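Local coordinates for outer membrane porin protein 32 (Delftia acidovorans, PDB 2FGQ), which forms anion-selective channels across the bacterial outer membrane as a homotrimeric porin, at residues I162-Y175 against L187-A200. Residues are numbered along the deposited sequence; the frame is centred on the assembly and turned at random.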
# COMPACT_ATOMS: atom_id res chain seq x y z
N ILE A 162 -9.62 -13.26 -22.19
CA ILE A 162 -9.04 -14.52 -21.75
C ILE A 162 -9.61 -15.58 -22.69
O ILE A 162 -10.83 -15.86 -22.69
CB ILE A 162 -9.36 -14.87 -20.28
CG1 ILE A 162 -8.87 -13.77 -19.33
CG2 ILE A 162 -8.74 -16.21 -19.87
CD1 ILE A 162 -9.28 -14.05 -17.87
N GLY A 163 -8.73 -16.19 -23.47
CA GLY A 163 -9.15 -17.19 -24.42
C GLY A 163 -10.21 -16.65 -25.35
O GLY A 163 -10.01 -15.59 -25.94
N THR A 164 -11.36 -17.31 -25.45
CA THR A 164 -12.41 -16.86 -26.37
C THR A 164 -13.35 -15.81 -25.78
O THR A 164 -14.26 -15.37 -26.45
CB THR A 164 -13.26 -18.02 -26.87
OG1 THR A 164 -13.93 -18.64 -25.76
CG2 THR A 164 -12.37 -19.09 -27.54
N ALA A 165 -13.12 -15.42 -24.53
CA ALA A 165 -13.90 -14.36 -23.89
C ALA A 165 -13.20 -13.02 -24.07
O ALA A 165 -12.07 -12.89 -23.64
CB ALA A 165 -14.05 -14.66 -22.43
N ASP A 166 -13.86 -12.06 -24.73
CA ASP A 166 -13.32 -10.72 -24.94
C ASP A 166 -14.08 -9.64 -24.19
O ASP A 166 -13.94 -8.44 -24.48
CB ASP A 166 -13.19 -10.38 -26.42
CG ASP A 166 -14.50 -10.26 -27.14
OD1 ASP A 166 -15.57 -10.55 -26.56
OD2 ASP A 166 -14.50 -9.84 -28.33
N SER A 167 -14.83 -10.05 -23.18
CA SER A 167 -15.55 -9.11 -22.32
C SER A 167 -15.51 -9.54 -20.86
O SER A 167 -16.45 -9.29 -20.09
CB SER A 167 -16.98 -8.86 -22.81
OG SER A 167 -17.77 -10.05 -22.84
N VAL A 168 -14.39 -10.13 -20.47
CA VAL A 168 -14.22 -10.64 -19.11
C VAL A 168 -14.39 -9.49 -18.11
O VAL A 168 -13.83 -8.41 -18.31
CB VAL A 168 -12.87 -11.34 -18.89
CG1 VAL A 168 -12.71 -11.81 -17.47
CG2 VAL A 168 -12.73 -12.52 -19.83
N GLY A 169 -15.17 -9.72 -17.05
CA GLY A 169 -15.36 -8.76 -15.99
C GLY A 169 -16.59 -7.90 -16.11
O GLY A 169 -16.94 -7.18 -15.17
N ARG A 170 -17.28 -7.94 -17.24
CA ARG A 170 -18.52 -7.22 -17.36
C ARG A 170 -19.49 -7.69 -16.28
O ARG A 170 -19.59 -8.88 -16.02
CB ARG A 170 -19.13 -7.41 -18.75
CG ARG A 170 -20.33 -6.52 -19.01
CD ARG A 170 -21.03 -6.82 -20.28
NE ARG A 170 -20.18 -6.52 -21.40
CZ ARG A 170 -20.40 -6.91 -22.65
NH1 ARG A 170 -21.46 -7.67 -22.94
NH2 ARG A 170 -19.56 -6.52 -23.61
N TYR A 171 -20.21 -6.75 -15.70
CA TYR A 171 -21.30 -7.00 -14.75
C TYR A 171 -22.50 -6.21 -15.16
O TYR A 171 -22.39 -5.03 -15.46
CB TYR A 171 -20.92 -6.59 -13.31
CG TYR A 171 -22.03 -6.65 -12.30
CD1 TYR A 171 -22.86 -5.54 -12.08
CD2 TYR A 171 -22.26 -7.78 -11.55
CE1 TYR A 171 -23.90 -5.57 -11.16
CE2 TYR A 171 -23.33 -7.84 -10.62
CZ TYR A 171 -24.15 -6.72 -10.45
OH TYR A 171 -25.14 -6.71 -9.50
N ILE A 172 -23.65 -6.86 -15.15
CA ILE A 172 -24.93 -6.15 -15.27
C ILE A 172 -25.86 -6.77 -14.24
O ILE A 172 -26.02 -7.99 -14.22
CB ILE A 172 -25.53 -6.26 -16.66
CG1 ILE A 172 -26.85 -5.50 -16.77
CG2 ILE A 172 -25.77 -7.66 -17.03
CD1 ILE A 172 -26.76 -4.15 -16.43
N GLY A 173 -26.46 -5.99 -13.38
CA GLY A 173 -27.26 -6.61 -12.34
C GLY A 173 -27.94 -5.59 -11.48
O GLY A 173 -27.70 -4.40 -11.57
N GLY A 174 -28.83 -6.08 -10.64
CA GLY A 174 -29.55 -5.20 -9.76
C GLY A 174 -30.50 -5.97 -8.88
O GLY A 174 -30.59 -7.19 -8.95
N TYR A 175 -31.20 -5.21 -8.05
CA TYR A 175 -32.18 -5.79 -7.15
C TYR A 175 -33.36 -4.87 -6.97
O TYR A 175 -33.29 -3.67 -7.17
CB TYR A 175 -31.57 -6.10 -5.77
CG TYR A 175 -31.17 -4.89 -4.98
CD1 TYR A 175 -32.09 -4.17 -4.19
CD2 TYR A 175 -29.85 -4.47 -5.01
CE1 TYR A 175 -31.67 -3.04 -3.48
CE2 TYR A 175 -29.44 -3.39 -4.32
CZ TYR A 175 -30.33 -2.65 -3.57
OH TYR A 175 -29.82 -1.59 -2.86
N LEU A 187 -34.89 -9.32 -4.05
CA LEU A 187 -34.63 -10.19 -5.18
C LEU A 187 -33.54 -9.56 -6.04
O LEU A 187 -33.70 -8.44 -6.50
CB LEU A 187 -35.89 -10.38 -6.02
CG LEU A 187 -35.70 -11.14 -7.35
CD1 LEU A 187 -35.34 -12.58 -7.10
CD2 LEU A 187 -36.98 -11.01 -8.18
N GLY A 188 -32.44 -10.29 -6.21
CA GLY A 188 -31.32 -9.86 -7.01
C GLY A 188 -31.12 -10.74 -8.24
O GLY A 188 -31.33 -11.95 -8.20
N LEU A 189 -30.70 -10.11 -9.33
CA LEU A 189 -30.39 -10.80 -10.58
C LEU A 189 -29.13 -10.16 -11.17
O LEU A 189 -29.01 -8.94 -11.21
CB LEU A 189 -31.52 -10.60 -11.59
CG LEU A 189 -32.96 -11.02 -11.28
CD1 LEU A 189 -33.93 -10.43 -12.33
CD2 LEU A 189 -32.97 -12.47 -11.33
N ALA A 190 -28.19 -11.00 -11.61
CA ALA A 190 -26.97 -10.49 -12.19
C ALA A 190 -26.38 -11.44 -13.22
O ALA A 190 -26.53 -12.65 -13.14
CB ALA A 190 -25.94 -10.29 -11.09
N GLN A 191 -25.67 -10.88 -14.16
CA GLN A 191 -24.87 -11.64 -15.11
C GLN A 191 -23.46 -11.02 -15.18
O GLN A 191 -23.33 -9.81 -15.34
CB GLN A 191 -25.49 -11.63 -16.50
CG GLN A 191 -24.68 -12.48 -17.47
CD GLN A 191 -25.30 -12.59 -18.79
OE1 GLN A 191 -25.11 -11.73 -19.61
NE2 GLN A 191 -26.05 -13.68 -19.03
N GLN A 192 -22.46 -11.87 -15.06
CA GLN A 192 -21.07 -11.49 -15.34
C GLN A 192 -20.56 -12.26 -16.54
O GLN A 192 -20.99 -13.38 -16.81
CB GLN A 192 -20.13 -11.71 -14.14
CG GLN A 192 -20.42 -10.85 -13.04
CD GLN A 192 -19.53 -11.04 -11.79
OE1 GLN A 192 -19.96 -10.68 -10.70
NE2 GLN A 192 -18.28 -11.52 -11.96
N LYS A 193 -19.66 -11.63 -17.28
CA LYS A 193 -18.93 -12.33 -18.34
C LYS A 193 -17.61 -12.85 -17.76
O LYS A 193 -16.88 -12.12 -17.10
CB LYS A 193 -18.67 -11.40 -19.52
CG LYS A 193 -19.91 -10.91 -20.23
CD LYS A 193 -20.59 -12.01 -20.99
CE LYS A 193 -21.85 -11.59 -21.71
NZ LYS A 193 -22.32 -12.73 -22.61
N THR A 194 -17.27 -14.08 -18.09
CA THR A 194 -16.03 -14.67 -17.67
C THR A 194 -15.52 -15.71 -18.64
O THR A 194 -15.97 -15.79 -19.78
CB THR A 194 -16.18 -15.16 -16.25
OG1 THR A 194 -14.88 -15.47 -15.70
CG2 THR A 194 -17.07 -16.40 -16.09
N ALA A 195 -14.55 -16.48 -18.18
CA ALA A 195 -14.05 -17.64 -18.91
C ALA A 195 -13.79 -18.76 -17.93
O ALA A 195 -13.42 -18.50 -16.79
CB ALA A 195 -12.77 -17.30 -19.72
N VAL A 196 -13.95 -19.99 -18.39
CA VAL A 196 -13.58 -21.17 -17.61
C VAL A 196 -12.75 -22.02 -18.53
O VAL A 196 -13.17 -22.34 -19.65
CB VAL A 196 -14.83 -21.94 -17.19
CG1 VAL A 196 -14.37 -23.22 -16.48
CG2 VAL A 196 -15.73 -21.09 -16.30
N GLY A 197 -11.54 -22.35 -18.10
CA GLY A 197 -10.62 -23.06 -18.97
C GLY A 197 -10.33 -22.41 -20.31
O GLY A 197 -10.05 -23.11 -21.28
N GLY A 198 -10.36 -21.08 -20.37
CA GLY A 198 -10.16 -20.33 -21.58
C GLY A 198 -11.34 -20.22 -22.52
O GLY A 198 -11.22 -19.68 -23.60
N LEU A 199 -12.51 -20.68 -22.09
CA LEU A 199 -13.73 -20.65 -22.91
C LEU A 199 -14.77 -19.69 -22.31
O LEU A 199 -15.09 -19.77 -21.12
CB LEU A 199 -14.34 -22.06 -23.04
CG LEU A 199 -13.75 -22.93 -24.16
CD1 LEU A 199 -12.29 -23.14 -24.02
CD2 LEU A 199 -14.46 -24.30 -24.14
N ALA A 200 -15.31 -18.83 -23.16
CA ALA A 200 -16.25 -17.79 -22.75
C ALA A 200 -17.44 -18.43 -22.03
O ALA A 200 -17.98 -19.43 -22.50
CB ALA A 200 -16.74 -17.02 -23.95
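Tyr171 and Ala190 meet on the inner face of a beta hairpin, strands 171-179 and 183-196, two neighbouring staves of the 16-stranded antiparallel porin barrel. Paired backbone hydrogen bonds join Ile172 to Gln191 and Gly174 to Leu189, with Ile172 O accepting from Gln191 N at 2.9 Å. The backbones come nearest where Gly173 faces Ala190, their CA atoms 3.9 Å apart; a CB on Gly173 would strike Ala190 CB and the hydroxyl of Tyr171. Because Tyr171 holds CG opposite its own backbone N (chi1 172°), the ring lies along the strand, bringing CE2 to 3.6 Å from Ala190 CB. Gln192 OE1 approaches the rim of the ring almost in plane, the amide turned 65° from the ring. The hydroxyl of Tyr171 is hydrogen-bonded to Thr97 OG1 of helix 96-101, and Gln192 NE2 reaches Asp128 O, so both polar ends are tied to other parts of the chain. A leucine in place of Tyr171 would probably leave Thr97 without this hydroxyl partner and strip the Ala190 methyl of much of its aromatic cover.

The opposite face is looser: Ile172 CG2 reaches Gln191 CB at 4.0 Å, on the surface. Just before the first strand, Arg170 lies beside Lys193 of the second, CB 3.9 Å from Lys193 CG, and the two chains extend alongside one another in a common direction; their like charges are probably balanced by salt bridges to Asp157 and Asp202, respectively. Farther out, the type II' turn 162-165 meets the type I' turn 196-199 at a more exposed end, although the Ala165 methyl still packs against those of Ala195 and Ala200. Here Thr164 makes two hydrogen bonds: its N donates to Gly198 O, while its OG1 receives Ala200 N at 2.9 Å with an N-H...O angle of 157°.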